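Local coordinates for protein amino acid amide racemase (Ochrobactrum anthropi, PDB 6GIO) that binds pyridoxal-5'-phosphate and, as a member of the class-III aminotransferase family, has the fold of the large group of PLP-dependent aminotransferase-like enzymes, at residues 203-206 with 207-210; 245-249 with 250-254; 386-390 with 391-395. One frame throughout, in Å; residues are numbered along the deposited sequence.

Interaction 1 of 3, residues 203-206 with 207-210; sequences FIEP and ILSD. With PLP (pyridoxal-5'-phosphate), chain G.
E205 and S209 meet through one carboxylate oxygen. The S209 hydroxyl OG donates to E205 OE2 over 2.6 Å. It arrives on the syn side, 17° out of the carboxylate plane. The backbone N of S209 also donates to E205 OE2, at 3.0 Å, but from above that plane. OE2 is thus held by two donors of one residue, which fixes the rotation of the carboxylate. The S209 hydroxyl lies between its own backbone N and carbonyl carbon (chi1 55°), and this brings OG and N to the same acceptor. The E205 chain is extended beyond CG and spans the bend in the backbone.

Two waters complete the arrangement. Water 1 donates to E205 OE1 at 2.8 Å and to S209 OG, so it joins the other carboxylate oxygen to the same hydroxyl. Water 2 donates to E205 OE2 and, at 2.8 Å, to the backbone O of I207. It links two acceptors that cannot bond each other directly. E205 OE1 also accepts from the backbone N of Y139. The methyl CD1 of L208 lies 3.7 Å from E205 OE1, and the two side chains run at an angle to each other.

Both polar residues belong to the PLP pocket. E205 OE2 lies 3.5 Å from the methyl carbon C2A of PLP, and S209 OG lies 3.7 Å from its O3. The pair therefore borders the methyl and O3 side of the pyridine ring.

Residues 205-210 leave the end of strand 199-204, an inner strand of a seven-stranded sheet, and belong to the loop before helix 220-229. F203 packs on helix 112-127, and I204 on helix 220-229. Backbone bonds join I204 to V236 and D238 of the adjacent strand 234-238, and F203 to I133 of strand 131-135 on the other flank.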
loop_
_atom_site.group_PDB
_atom_site.type_symbol
_atom_site.label_atom_id
_atom_site.label_comp_id
_atom_site.label_asym_id
_atom_site.label_seq_id
_atom_site.Cartn_x
_atom_site.Cartn_y
_atom_site.Cartn_z
ATOM N N PHE C 203 11.982 -16.769 5.712
ATOM C CA PHE C 203 11.304 -15.664 6.370
ATOM C C PHE C 203 11.010 -15.953 7.813
ATOM O O PHE C 203 10.306 -16.942 8.135
ATOM C CB PHE C 203 9.996 -15.350 5.684
ATOM C CG PHE C 203 10.137 -14.503 4.446
ATOM C CD1 PHE C 203 10.634 -15.049 3.278
ATOM C CD2 PHE C 203 9.702 -13.164 4.444
ATOM C CE1 PHE C 203 10.732 -14.277 2.114
ATOM C CE2 PHE C 203 9.787 -12.399 3.305
ATOM C CZ PHE C 203 10.300 -12.948 2.126
ATOM N N ILE C 204 11.464 -15.044 8.671
ATOM C CA ILE C 204 11.450 -15.245 10.140
ATOM C C ILE C 204 10.734 -14.103 10.836
ATOM O O ILE C 204 11.188 -12.934 10.724
ATOM C CB ILE C 204 12.883 -15.268 10.714
ATOM C CG1 ILE C 204 13.677 -16.466 10.212
ATOM C CG2 ILE C 204 12.860 -15.269 12.234
ATOM C CD1 ILE C 204 15.171 -16.364 10.527
ATOM N N GLU C 205 9.617 -14.404 11.505
ATOM C CA GLU C 205 9.118 -13.531 12.551
ATOM C C GLU C 205 9.883 -13.849 13.865
ATOM O O GLU C 205 9.863 -14.996 14.327
ATOM C CB GLU C 205 7.619 -13.773 12.816
ATOM C CG GLU C 205 6.658 -13.478 11.678
ATOM C CD GLU C 205 5.209 -13.469 12.157
ATOM O OE1 GLU C 205 4.392 -14.260 11.710
ATOM O OE2 GLU C 205 4.868 -12.657 13.005
ATOM N N PRO C 206 10.516 -12.843 14.487
ATOM C CA PRO C 206 11.252 -13.066 15.745
ATOM C C PRO C 206 10.364 -13.280 16.964
ATOM O O PRO C 206 10.825 -13.797 17.959
ATOM C CB PRO C 206 12.117 -11.830 15.888
ATOM C CG PRO C 206 11.402 -10.758 15.129
ATOM C CD PRO C 206 10.597 -11.436 14.043
ATOM N N ILE C 207 9.111 -12.892 16.873
ATOM C CA ILE C 207 8.039 -13.363 17.750
ATOM C C ILE C 207 6.919 -13.633 16.797
ATOM O O ILE C 207 6.634 -12.811 15.932
ATOM C CB ILE C 207 7.579 -12.284 18.762
ATOM C CG1 ILE C 207 8.753 -11.918 19.657
ATOM C CG2 ILE C 207 6.389 -12.788 19.568
ATOM C CD1 ILE C 207 8.551 -10.717 20.547
ATOM N N LEU C 208 6.297 -14.791 16.903
ATOM C CA LEU C 208 5.261 -15.147 15.966
ATOM C C LEU C 208 4.028 -14.390 16.421
ATOM O O LEU C 208 3.527 -14.671 17.492
ATOM C CB LEU C 208 5.022 -16.648 16.016
ATOM C CG LEU C 208 4.039 -17.239 15.002
ATOM C CD1 LEU C 208 4.751 -17.430 13.679
ATOM C CD2 LEU C 208 3.468 -18.541 15.509
ATOM N N SER C 209 3.545 -13.490 15.580
ATOM C CA SER C 209 2.583 -12.439 15.945
ATOM C C SER C 209 1.148 -12.952 15.946
ATOM O O SER C 209 0.653 -13.384 16.987
ATOM C CB SER C 209 2.708 -11.259 14.974
ATOM O OG SER C 209 2.563 -11.679 13.609
ATOM N N ASP C 210 0.497 -12.938 14.785
ATOM C CA ASP C 210 -0.866 -13.449 14.692
ATOM C C ASP C 210 -0.963 -14.932 15.008
ATOM O O ASP C 210 -2.036 -15.433 15.317
ATOM C CB ASP C 210 -1.487 -13.150 13.345
ATOM C CG ASP C 210 -2.230 -11.850 13.356
ATOM O OD1 ASP C 210 -3.407 -11.821 13.836
ATOM O OD2 ASP C 210 -1.624 -10.855 12.918
HETATM N N1 PLP G . 4.257 -8.925 8.706
HETATM C C2 PLP G . 3.963 -8.984 10.029
HETATM C C2A PLP G . 4.811 -9.732 11.010
HETATM C C3 PLP G . 2.751 -8.313 10.564
HETATM O O3 PLP G . 2.469 -8.388 11.871
HETATM C C4 PLP G . 1.879 -7.536 9.661
HETATM C C4A PLP G . 0.667 -6.843 10.195
HETATM C C5 PLP G . 2.309 -7.527 8.219
HETATM C C6 PLP G . 3.474 -8.230 7.839
HETATM C C5A PLP G . 1.455 -6.813 7.183
HETATM O O4P PLP G . 1.187 -5.434 7.468
HETATM P P PLP G . -0.055 -4.679 6.806
HETATM O O1P PLP G . 0.350 -3.245 6.946
HETATM O O2P PLP G . -1.278 -5.036 7.631
HETATM O O3P PLP G . -0.090 -5.139 5.356
HETATM O O HOH W 1 2.016 -14.807 12.990
HETATM O O HOH W 2 5.870 -10.749 14.242
#

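Interaction 2 of 3, residues 245-249 with 250-254; sequences GRTGL and MHCFQ
M250 closes a loop on G245, where a type I beta turn runs from G245 to G248 and a 3-10 segment begins at C252. Residues 245-254 lie in the connection between strands 234-238 and 262-265, neighbours in a seven-stranded sheet. The N of G245 donates to M250 O over 2.7 Å, with an N-H...O angle of 156°. The M250 side chain is bent, and SD lies 4.0 Å from G245 N. The same side chain touches I313 and E314 of helix 300-315.

H251 turns away from the turn residues. Its ring has M250 CG over one face, toward the rim, and its NE2 bonds to I97 O. The backbone N of H251 donates to Q254 OE1 at 3.1 Å. This side-chain bond and the backbone bond from Q254 N to H251 O tie together the two ends of residues 251-254.

C252 packs against T247. Its SG is anti to the backbone N (chi1 -175°) and meets T247 CG2 at 3.7 Å. T247 OG1 comes to 3.5 Å from C252 CA, but its hydrogen-bond partner is H255 NE2.

The backbone N atoms of C252 and F253 both bond to the carboxylate of E239. F253 itself points away and packs on P260.

Q254 CB is directed toward residues 245-249, and its side chain crosses that of L249 at a slant. One methyl makes the apolar contact: L249 CD1 lies 3.8 Å from Q254 CB.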
loop_
_atom_site.group_PDB
_atom_site.type_symbol
_atom_site.label_atom_id
_atom_site.label_comp_id
_atom_site.label_asym_id
_atom_site.label_seq_id
_atom_site.Cartn_x
_atom_site.Cartn_y
_atom_site.Cartn_z
ATOM N N GLY C 245 11.976 -0.727 18.854
ATOM C CA GLY C 245 11.996 -0.447 20.265
ATOM C C GLY C 245 10.995 -1.166 21.145
ATOM O O GLY C 245 11.236 -1.272 22.349
ATOM N N ARG C 246 9.903 -1.690 20.578
ATOM C CA ARG C 246 8.811 -2.250 21.399
ATOM C C ARG C 246 9.243 -3.403 22.367
ATOM O O ARG C 246 8.757 -3.509 23.497
ATOM C CB ARG C 246 7.678 -2.693 20.489
ATOM C CG ARG C 246 6.526 -3.364 21.180
ATOM C CD ARG C 246 5.406 -3.602 20.208
ATOM N NE ARG C 246 4.793 -2.361 19.757
ATOM C CZ ARG C 246 3.892 -1.656 20.447
ATOM N NH1 ARG C 246 3.492 -2.030 21.656
ATOM N NH2 ARG C 246 3.399 -0.542 19.928
ATOM N N THR C 247 10.212 -4.204 21.947
ATOM C CA THR C 247 10.630 -5.359 22.742
ATOM C C THR C 247 11.764 -5.118 23.743
ATOM O O THR C 247 12.289 -6.080 24.318
ATOM C CB THR C 247 11.078 -6.531 21.830
ATOM O OG1 THR C 247 12.245 -6.156 21.080
ATOM C CG2 THR C 247 9.941 -6.974 20.934
ATOM N N GLY C 248 12.197 -3.868 23.905
ATOM C CA GLY C 248 13.256 -3.539 24.843
ATOM C C GLY C 248 14.602 -3.355 24.157
ATOM O O GLY C 248 15.574 -2.975 24.792
ATOM N N LEU C 249 14.681 -3.665 22.868
ATOM C CA LEU C 249 15.870 -3.349 22.060
ATOM C C LEU C 249 15.298 -2.765 20.794
ATOM O O LEU C 249 14.100 -2.902 20.552
ATOM C CB LEU C 249 16.712 -4.585 21.761
ATOM C CG LEU C 249 17.459 -5.306 22.899
ATOM C CD1 LEU C 249 17.938 -6.665 22.392
ATOM C CD2 LEU C 249 18.653 -4.506 23.414
ATOM N N MET C 250 16.131 -2.112 19.994
ATOM C CA MET C 250 15.626 -1.392 18.841
ATOM C C MET C 250 14.947 -2.390 17.900
ATOM O O MET C 250 13.815 -2.178 17.470
ATOM C CB MET C 250 16.751 -0.615 18.136
ATOM C CG MET C 250 16.268 0.185 16.906
ATOM S SD MET C 250 14.968 1.431 17.249
ATOM C CE MET C 250 15.965 2.912 17.417
ATOM N N HIS C 251 15.631 -3.495 17.615
ATOM C CA HIS C 251 15.061 -4.560 16.771
ATOM C C HIS C 251 14.867 -5.846 17.544
ATOM O O HIS C 251 15.786 -6.307 18.246
ATOM C CB HIS C 251 15.961 -4.839 15.577
ATOM C CG HIS C 251 16.381 -3.611 14.847
ATOM N ND1 HIS C 251 15.491 -2.842 14.123
ATOM C CD2 HIS C 251 17.600 -3.025 14.715
ATOM C CE1 HIS C 251 16.145 -1.820 13.599
ATOM N NE2 HIS C 251 17.423 -1.907 13.943
ATOM N N CYS C 252 13.682 -6.444 17.412
ATOM C CA CYS C 252 13.424 -7.661 18.143
ATOM C C CYS C 252 14.435 -8.740 17.815
ATOM O O CYS C 252 14.700 -9.569 18.625
ATOM C CB CYS C 252 12.023 -8.186 17.907
ATOM S SG CYS C 252 11.631 -9.643 18.924
ATOM N N PHE C 253 14.977 -8.762 16.609
ATOM C CA PHE C 253 15.947 -9.833 16.278
ATOM C C PHE C 253 17.240 -9.725 17.067
ATOM O O PHE C 253 18.007 -10.719 17.146
ATOM C CB PHE C 253 16.236 -9.885 14.779
ATOM C CG PHE C 253 16.997 -8.710 14.242
ATOM C CD1 PHE C 253 18.393 -8.672 14.308
ATOM C CD2 PHE C 253 16.344 -7.680 13.559
ATOM C CE1 PHE C 253 19.097 -7.615 13.765
ATOM C CE2 PHE C 253 17.063 -6.633 12.973
ATOM C CZ PHE C 253 18.431 -6.600 13.086
ATOM N N GLN C 254 17.502 -8.557 17.658
ATOM C CA GLN C 254 18.724 -8.399 18.455
ATOM C C GLN C 254 18.671 -9.192 19.771
ATOM O O GLN C 254 19.704 -9.411 20.378
ATOM C CB GLN C 254 19.038 -6.915 18.740
ATOM C CG GLN C 254 19.360 -6.113 17.509
ATOM C CD GLN C 254 19.517 -4.632 17.738
ATOM O OE1 GLN C 254 18.601 -3.945 18.207
ATOM N NE2 GLN C 254 20.661 -4.107 17.297
#

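Interaction 3 of 3, residues 386-390 with 391-395; sequences FTYVG and LNANV
V389 and V395 are joined by two backbone hydrogen bonds. V389 N donates to V395 O over 2.7 Å, nearly straight at 165°. V395 N returns the bond to V389 O at 3.1 Å. V389 O also accepts a second, weak bond from N394 N at 3.4 Å. A further bond runs from A393 N to G390 O at 3.1 Å. It closes a type I turn from G390 to A393.

These bonds make a beta hairpin. V389 and V395 are an antiparallel hydrogen-bonded pair, and residues 390-394 form the connection. The hairpin links strands 384-389 and 395-398, two neighbours inside a mixed seven-stranded sheet. A393 has left-handed helical backbone angles (phi 58°), and the chain turns back toward the second strand there.

Apolar contacts lie on both faces. The two valines share one face, their side chains slanted across each other, with V389 CG2 at 3.9 Å from V395 CB. Y388 points to the other face. Its CG sits between the backbone N and the carbonyl carbon (chi1 57°), and this sets the CD1-CE1 side of the ring beside A393, with Y388 CE1 4.1 Å from A393 CB. The Y388 side chain also touches V369 and T372 of helix 369-382, and its ring meets F23 edge-to-face. T387 packs on L81 of the second subunit.

Polar links lead outward. N394 ND2 donates to L357 O of strand 352-357. The backbone of L391 bonds to that of G211.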
loop_
_atom_site.group_PDB
_atom_site.type_symbol
_atom_site.label_atom_id
_atom_site.label_comp_id
_atom_site.label_asym_id
_atom_site.label_seq_id
_atom_site.Cartn_x
_atom_site.Cartn_y
_atom_site.Cartn_z
ATOM N N PHE C 386 -8.641 -3.481 23.143
ATOM C CA PHE C 386 -7.610 -4.487 22.809
ATOM C C PHE C 386 -8.190 -5.533 21.893
ATOM O O PHE C 386 -9.358 -5.420 21.483
ATOM C CB PHE C 386 -6.910 -5.062 24.064
ATOM C CG PHE C 386 -7.850 -5.549 25.144
ATOM C CD1 PHE C 386 -8.497 -4.643 25.995
ATOM C CD2 PHE C 386 -8.049 -6.911 25.351
ATOM C CE1 PHE C 386 -9.355 -5.081 26.994
ATOM C CE2 PHE C 386 -8.911 -7.360 26.352
ATOM C CZ PHE C 386 -9.571 -6.445 27.162
ATOM N N THR C 387 -7.377 -6.537 21.544
ATOM C CA THR C 387 -7.765 -7.520 20.516
ATOM C C THR C 387 -7.354 -8.902 20.944
ATOM O O THR C 387 -6.784 -9.063 22.006
ATOM C CB THR C 387 -7.106 -7.204 19.169
ATOM O OG1 THR C 387 -5.684 -7.303 19.303
ATOM C CG2 THR C 387 -7.460 -5.804 18.726
ATOM N N TYR C 388 -7.648 -9.909 20.123
ATOM C CA TYR C 388 -6.997 -11.200 20.290
ATOM C C TYR C 388 -6.367 -11.745 19.006
ATOM O O TYR C 388 -6.752 -11.399 17.888
ATOM C CB TYR C 388 -7.947 -12.240 20.851
ATOM C CG TYR C 388 -9.194 -12.455 20.042
ATOM C CD1 TYR C 388 -9.221 -13.307 18.951
ATOM C CD2 TYR C 388 -10.360 -11.804 20.396
ATOM C CE1 TYR C 388 -10.394 -13.513 18.232
ATOM C CE2 TYR C 388 -11.521 -12.000 19.701
ATOM C CZ TYR C 388 -11.544 -12.848 18.627
ATOM O OH TYR C 388 -12.750 -12.987 17.985
ATOM N N VAL C 389 -5.404 -12.623 19.208
ATOM C CA VAL C 389 -4.704 -13.261 18.122
ATOM C C VAL C 389 -4.608 -14.737 18.411
ATOM O O VAL C 389 -5.237 -15.236 19.352
ATOM C CB VAL C 389 -3.305 -12.630 17.929
ATOM C CG1 VAL C 389 -3.480 -11.165 17.536
ATOM C CG2 VAL C 389 -2.423 -12.788 19.165
ATOM N N GLY C 390 -3.896 -15.451 17.546
ATOM C CA GLY C 390 -3.500 -16.838 17.825
ATOM C C GLY C 390 -4.147 -17.824 16.886
ATOM O O GLY C 390 -5.233 -17.610 16.398
ATOM N N LEU C 391 -3.480 -18.934 16.646
ATOM C CA LEU C 391 -4.054 -19.971 15.786
ATOM C C LEU C 391 -5.352 -20.548 16.383
ATOM O O LEU C 391 -6.124 -21.135 15.652
ATOM C CB LEU C 391 -3.029 -21.087 15.543
ATOM C CG LEU C 391 -1.715 -20.620 14.880
ATOM C CD1 LEU C 391 -0.693 -21.744 14.761
ATOM C CD2 LEU C 391 -1.940 -19.984 13.522
ATOM N N ASN C 392 -5.582 -20.373 17.702
ATOM C CA ASN C 392 -6.820 -20.810 18.338
ATOM C C ASN C 392 -7.734 -19.662 18.798
ATOM O O ASN C 392 -8.677 -19.893 19.527
ATOM C CB ASN C 392 -6.469 -21.758 19.485
ATOM C CG ASN C 392 -5.710 -22.995 18.996
ATOM O OD1 ASN C 392 -6.292 -23.842 18.354
ATOM N ND2 ASN C 392 -4.416 -23.085 19.290
ATOM N N ALA C 393 -7.478 -18.425 18.352
ATOM C CA ALA C 393 -8.370 -17.312 18.662
ATOM C C ALA C 393 -8.570 -17.060 20.180
ATOM O O ALA C 393 -9.682 -16.718 20.628
ATOM C CB ALA C 393 -9.713 -17.530 18.002
ATOM N N ASN C 394 -7.500 -17.247 20.948
ATOM C CA ASN C 394 -7.576 -17.260 22.404
ATOM C C ASN C 394 -6.450 -16.468 23.113
ATOM O O ASN C 394 -6.300 -16.581 24.319
ATOM C CB ASN C 394 -7.510 -18.704 22.847
ATOM C CG ASN C 394 -6.138 -19.280 22.655
ATOM O OD1 ASN C 394 -5.603 -19.253 21.529
ATOM N ND2 ASN C 394 -5.545 -19.798 23.743
ATOM N N VAL C 395 -5.623 -15.724 22.371
ATOM C CA VAL C 395 -4.526 -14.953 22.965
ATOM C C VAL C 395 -4.910 -13.465 22.906
ATOM O O VAL C 395 -4.978 -12.884 21.812
ATOM C CB VAL C 395 -3.172 -15.136 22.209
ATOM C CG1 VAL C 395 -2.056 -14.459 22.978
ATOM C CG2 VAL C 395 -2.797 -16.580 22.020
#

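How the interactions relate
Interaction 1 lies between the other two and touches both. Toward interaction 2 the contact is apolar: I207 CD1 lies 3.6 Å from C252 SG, and P206 CB lies 3.8 Å from the same sulfur. Toward interaction 3 it is partly polar. D210 O and G390 N are 2.9 Å apart, probably hydrogen-bonded, and D210 OD1 packs on V389 CG1 at 3.8 Å. Interactions 2 and 3 do not meet; their nearest atoms are about 11 Å apart. Of the three, only interaction 1 holds residues of the PLP pocket, E205 and S209. The side chain of C252 is about 10 Å from PLP and that of V389 about 9 Å; neither is among the pocket residues.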